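Local atomic coordinates of Swi5-dependent recombination DNA repair protein 1 (Schizosaccharomyces pombe, PDB entry 3VIQ), a protein that takes part in recombinational DNA repair and meiotic chromosome segregation, working with Swi5 as an activator of Rad51-mediated strand exchange. Residues 61-64 / 65-68; 93-96 / 97-101. All blocks are in the same frame, centred on the assembly; numbering follows the deposited sequence.

Contact 1 of 2, residues 61-64 / 65-68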
loop_
_atom_site.group_PDB
_atom_site.type_symbol
_atom_site.label_atom_id
_atom_site.label_comp_id
_atom_site.label_asym_id
_atom_site.label_seq_id
_atom_site.Cartn_x
_atom_site.Cartn_y
_atom_site.Cartn_z
ATOM N N LYS A 61 -1.179 -14.955 22.583
ATOM C CA LYS A 61 -1.515 -15.228 23.993
ATOM C C LYS A 61 -0.438 -16.036 24.754
ATOM O O LYS A 61 0.017 -15.590 25.829
ATOM C CB LYS A 61 -2.911 -15.864 24.157
ATOM C CG LYS A 61 -3.439 -15.743 25.593
ATOM C CD LYS A 61 -4.796 -16.399 25.802
ATOM C CE LYS A 61 -4.682 -17.909 25.948
ATOM N NZ LYS A 61 -5.443 -18.374 27.134
ATOM N N PRO A 62 -0.031 -17.208 24.208
ATOM C CA PRO A 62 1.072 -17.925 24.866
ATOM C C PRO A 62 2.445 -17.226 24.691
ATOM O O PRO A 62 3.287 -17.318 25.583
ATOM C CB PRO A 62 1.029 -19.329 24.239
ATOM C CG PRO A 62 0.352 -19.135 22.884
ATOM C CD PRO A 62 -0.584 -17.954 23.050
ATOM N N MET A 63 2.662 -16.509 23.600
ATOM C CA MET A 63 3.876 -15.664 23.492
ATOM C C MET A 63 3.982 -14.627 24.633
ATOM O O MET A 63 5.031 -14.520 25.262
ATOM C CB MET A 63 3.954 -14.965 22.119
ATOM C CG MET A 63 5.219 -14.156 21.920
ATOM S SD MET A 63 5.385 -13.431 20.261
ATOM C CE MET A 63 7.063 -12.753 20.372
ATOM N N ALA A 64 2.892 -13.891 24.890
ATOM C CA ALA A 64 2.815 -12.918 25.999
ATOM C C ALA A 64 3.158 -13.534 27.372
ATOM O O ALA A 64 3.799 -12.891 28.204
ATOM C CB ALA A 64 1.426 -12.271 26.055
ATOM N N GLU A 65 2.711 -14.773 27.575
ATOM C CA GLU A 65 2.922 -15.515 28.798
ATOM C C GLU A 65 4.345 -16.024 28.890
ATOM O O GLU A 65 4.936 -15.976 29.974
ATOM C CB GLU A 65 1.953 -16.700 28.881
ATOM C CG GLU A 65 2.155 -17.610 30.089
ATOM C CD GLU A 65 1.842 -16.933 31.419
ATOM O OE1 GLU A 65 1.569 -15.713 31.443
ATOM O OE2 GLU A 65 1.872 -17.633 32.461
ATOM N N ARG A 66 4.906 -16.524 27.785
ATOM C CA ARG A 66 6.302 -16.947 27.832
ATOM C C ARG A 66 7.165 -15.747 28.176
ATOM O O ARG A 66 7.964 -15.805 29.102
ATOM C CB ARG A 66 6.775 -17.551 26.527
ATOM C CG ARG A 66 6.409 -19.027 26.360
ATOM C CD ARG A 66 6.918 -19.563 25.031
ATOM N NE ARG A 66 6.624 -18.661 23.901
ATOM C CZ ARG A 66 5.635 -18.828 23.012
ATOM N NH1 ARG A 66 4.799 -19.874 23.103
ATOM N NH2 ARG A 66 5.482 -17.946 22.018
ATOM N N ILE A 67 6.988 -14.658 27.437
ATOM C CA ILE A 67 7.754 -13.459 27.696
ATOM C C ILE A 67 7.667 -13.052 29.188
ATOM O O ILE A 67 8.703 -12.817 29.821
ATOM C CB ILE A 67 7.340 -12.307 26.754
ATOM C CG1 ILE A 67 7.964 -12.520 25.359
ATOM C CG2 ILE A 67 7.759 -10.945 27.324
ATOM C CD1 ILE A 67 7.532 -11.467 24.292
ATOM N N ARG A 68 6.445 -13.030 29.739
ATOM C CA ARG A 68 6.195 -12.607 31.117
ATOM C C ARG A 68 6.986 -13.471 32.127
ATOM O O ARG A 68 7.538 -12.942 33.088
ATOM C CB ARG A 68 4.687 -12.623 31.425
ATOM C CG ARG A 68 4.284 -11.743 32.616
ATOM C CD ARG A 68 2.826 -11.952 33.092
ATOM N NE ARG A 68 2.518 -13.357 33.365
ATOM C CZ ARG A 68 2.756 -14.000 34.513
ATOM N NH1 ARG A 68 3.309 -13.383 35.550
ATOM N NH2 ARG A 68 2.434 -15.282 34.621
#
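R66, I67 and R68 each give their backbone N-H to the carbonyl four residues earlier, at P62, M63 and A64, so 61-64 and 65-68 are successive turns of one helix. The I67 N to M63 O bond is 2.9 Å and almost straight (175°). The helix is kinked at P62, whose N has no hydrogen to bond to the turn before. The bond from E65 N to K61 O is weak. R66 folds back over the previous turn. Its chain bends at chi3 (-46°) and lays one face of the guanidinium over P62 O and the M63 backbone. R66 NH2 ends 3.4 Å from M63 CB, and the two side chains cross at about a right angle. M63 runs out fully extended, which carries its CE to 4.2 Å from I67 CD1. R68 turns to E65 and grips the carboxylate side-on in a salt bridge: R68 NE lies 3.2 Å from E65 OE1, and R68 NH2 lies 3.2 Å from E65 OE2. Both oxygens are met on their syn sides and lie near the guanidinium plane, though the nitrogens sit well out of the carboxylate plane. The contact forms the C-terminal end of helix 38-68, shortly before strand 73-78. Its apolar side, M63 and I67, packs on F95 in the loop between strand 88-93 and helix 97-103.

Contact 2 of 2, residues 93-96 / 97-101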
loop_
_atom_site.group_PDB
_atom_site.type_symbol
_atom_site.label_atom_id
_atom_site.label_comp_id
_atom_site.label_asym_id
_atom_site.label_seq_id
_atom_site.Cartn_x
_atom_site.Cartn_y
_atom_site.Cartn_z
ATOM N N THR A 93 7.861 -4.016 31.446
ATOM C CA THR A 93 6.428 -3.828 31.109
ATOM C C THR A 93 5.935 -5.045 30.350
ATOM O O THR A 93 6.739 -5.841 29.834
ATOM C CB THR A 93 6.176 -2.584 30.225
ATOM O OG1 THR A 93 6.616 -1.417 30.914
ATOM C CG2 THR A 93 4.706 -2.410 29.908
ATOM N N GLU A 94 4.618 -5.195 30.288
ATOM C CA GLU A 94 4.018 -6.347 29.625
ATOM C C GLU A 94 4.093 -6.259 28.090
ATOM O O GLU A 94 4.081 -5.172 27.491
ATOM C CB GLU A 94 2.564 -6.552 30.076
ATOM C CG GLU A 94 1.643 -5.347 29.836
ATOM C CD GLU A 94 0.159 -5.707 29.849
ATOM O OE1 GLU A 94 -0.223 -6.687 30.522
ATOM O OE2 GLU A 94 -0.628 -4.994 29.184
ATOM N N PHE A 95 4.177 -7.438 27.486
ATOM C CA PHE A 95 4.114 -7.602 26.053
ATOM C C PHE A 95 2.678 -7.376 25.566
ATOM O O PHE A 95 1.754 -8.071 25.979
ATOM C CB PHE A 95 4.567 -9.010 25.706
ATOM C CG PHE A 95 4.804 -9.232 24.269
ATOM C CD1 PHE A 95 5.845 -8.577 23.621
ATOM C CD2 PHE A 95 4.038 -10.149 23.564
ATOM C CE1 PHE A 95 6.102 -8.815 22.288
ATOM C CE2 PHE A 95 4.276 -10.385 22.230
ATOM C CZ PHE A 95 5.314 -9.713 21.581
ATOM N N THR A 96 2.499 -6.383 24.703
ATOM C CA THR A 96 1.176 -6.023 24.206
ATOM C C THR A 96 0.965 -6.578 22.775
ATOM O O THR A 96 1.919 -7.009 22.107
ATOM C CB THR A 96 0.987 -4.496 24.233
ATOM O OG1 THR A 96 1.943 -3.886 23.358
ATOM C CG2 THR A 96 1.175 -3.932 25.665
ATOM N N MET A 97 -0.288 -6.586 22.332
ATOM C CA MET A 97 -0.616 -7.026 20.972
ATOM C C MET A 97 0.115 -6.148 19.966
ATOM O O MET A 97 0.516 -6.624 18.916
ATOM C CB MET A 97 -2.135 -7.006 20.704
ATOM C CG MET A 97 -2.558 -7.439 19.263
ATOM S SD MET A 97 -1.948 -9.062 18.702
ATOM C CE MET A 97 -3.191 -10.142 19.396
ATOM N N SER A 98 0.311 -4.880 20.310
ATOM C CA SER A 98 0.872 -3.915 19.378
ATOM C C SER A 98 2.360 -4.137 19.188
ATOM O O SER A 98 2.882 -3.928 18.111
ATOM C CB SER A 98 0.577 -2.496 19.874
ATOM O OG SER A 98 -0.827 -2.349 20.070
ATOM N N MET A 99 3.044 -4.548 20.252
ATOM C CA MET A 99 4.447 -4.959 20.142
ATOM C C MET A 99 4.524 -6.219 19.285
ATOM O O MET A 99 5.423 -6.372 18.448
ATOM C CB MET A 99 5.042 -5.235 21.519
ATOM C CG MET A 99 5.253 -3.987 22.376
ATOM S SD MET A 99 5.455 -4.483 24.096
ATOM C CE MET A 99 5.432 -2.899 24.970
ATOM N N PHE A 100 3.573 -7.116 19.519
ATOM C CA PHE A 100 3.466 -8.319 18.722
ATOM C C PHE A 100 3.304 -7.965 17.270
ATOM O O PHE A 100 4.056 -8.432 16.431
ATOM C CB PHE A 100 2.299 -9.184 19.195
ATOM C CG PHE A 100 2.046 -10.346 18.322
ATOM C CD1 PHE A 100 2.747 -11.519 18.514
ATOM C CD2 PHE A 100 1.130 -10.260 17.274
ATOM C CE1 PHE A 100 2.531 -12.601 17.695
ATOM C CE2 PHE A 100 0.918 -11.311 16.465
ATOM C CZ PHE A 100 1.615 -12.498 16.663
ATOM N N LEU A 101 2.340 -7.123 16.948
ATOM C CA LEU A 101 2.089 -6.803 15.506
ATOM C C LEU A 101 3.303 -6.102 14.875
ATOM O O LEU A 101 3.712 -6.433 13.768
ATOM C CB LEU A 101 0.844 -5.943 15.334
ATOM C CG LEU A 101 -0.520 -6.547 15.635
ATOM C CD1 LEU A 101 -1.557 -5.384 15.703
ATOM C CD2 LEU A 101 -0.925 -7.646 14.656
#
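T96 holds OG1 between its backbone N and carbonyl carbon (chi1 63°), while M99 sets CG beside its own N (chi1 -70°) and extends from there, which brings its sulfur back to T96 N. T96 OG1 accepts a weak bond from M99 N at 3.4 Å. The return bond is made by the sulfur: T96 N points at M99 SD, 3.6 Å away, in a weak but nearly straight bond (168°). T96 O takes the first regular helical bond, from F100 N at 3.1 Å. F95 swings its ring alongside the same turn. F95 CE1 lies 3.8 Å from M99 CB, and M99 SD sits obliquely to the ring in a Met-aromatic contact. Across the ring, F95 CE2 is 3.8 Å from F100 CB and meets the edge of the F100 ring, near its plane. S98 OG is bonded to E115. M97 is buried against F60 and W120, and F100 also packs on M60 of the Swi5 chain. T96 is thus the N-cap of helix 97-103, and with M99 it forms a capping box in which a methionine sulfur stands in for the usual polar side-chain acceptor.

How the contacts relate
In this C-terminal domain of Sfr1 the chain runs from its N terminus through two long helices, 3-35 and 38-68, and contact 1 is the last part of the second. It then forms the hairpin of strands 73-78 and 88-93, and contact 2 starts helix 97-103 just beyond it. The contacts are in series, neither nested nor crossed, and each is local, so neither closes a long loop. The fold brings the centres of contact 1 and contact 2 to about 10 Å apart. I67 CD1 meets F95 CD1 at 3.4 Å, and M63 SD lies 3.7 Å from F100 CD1. This packing joins the end of the long helix to the short one across the base of the hairpin, where V73 touches F95 and M99.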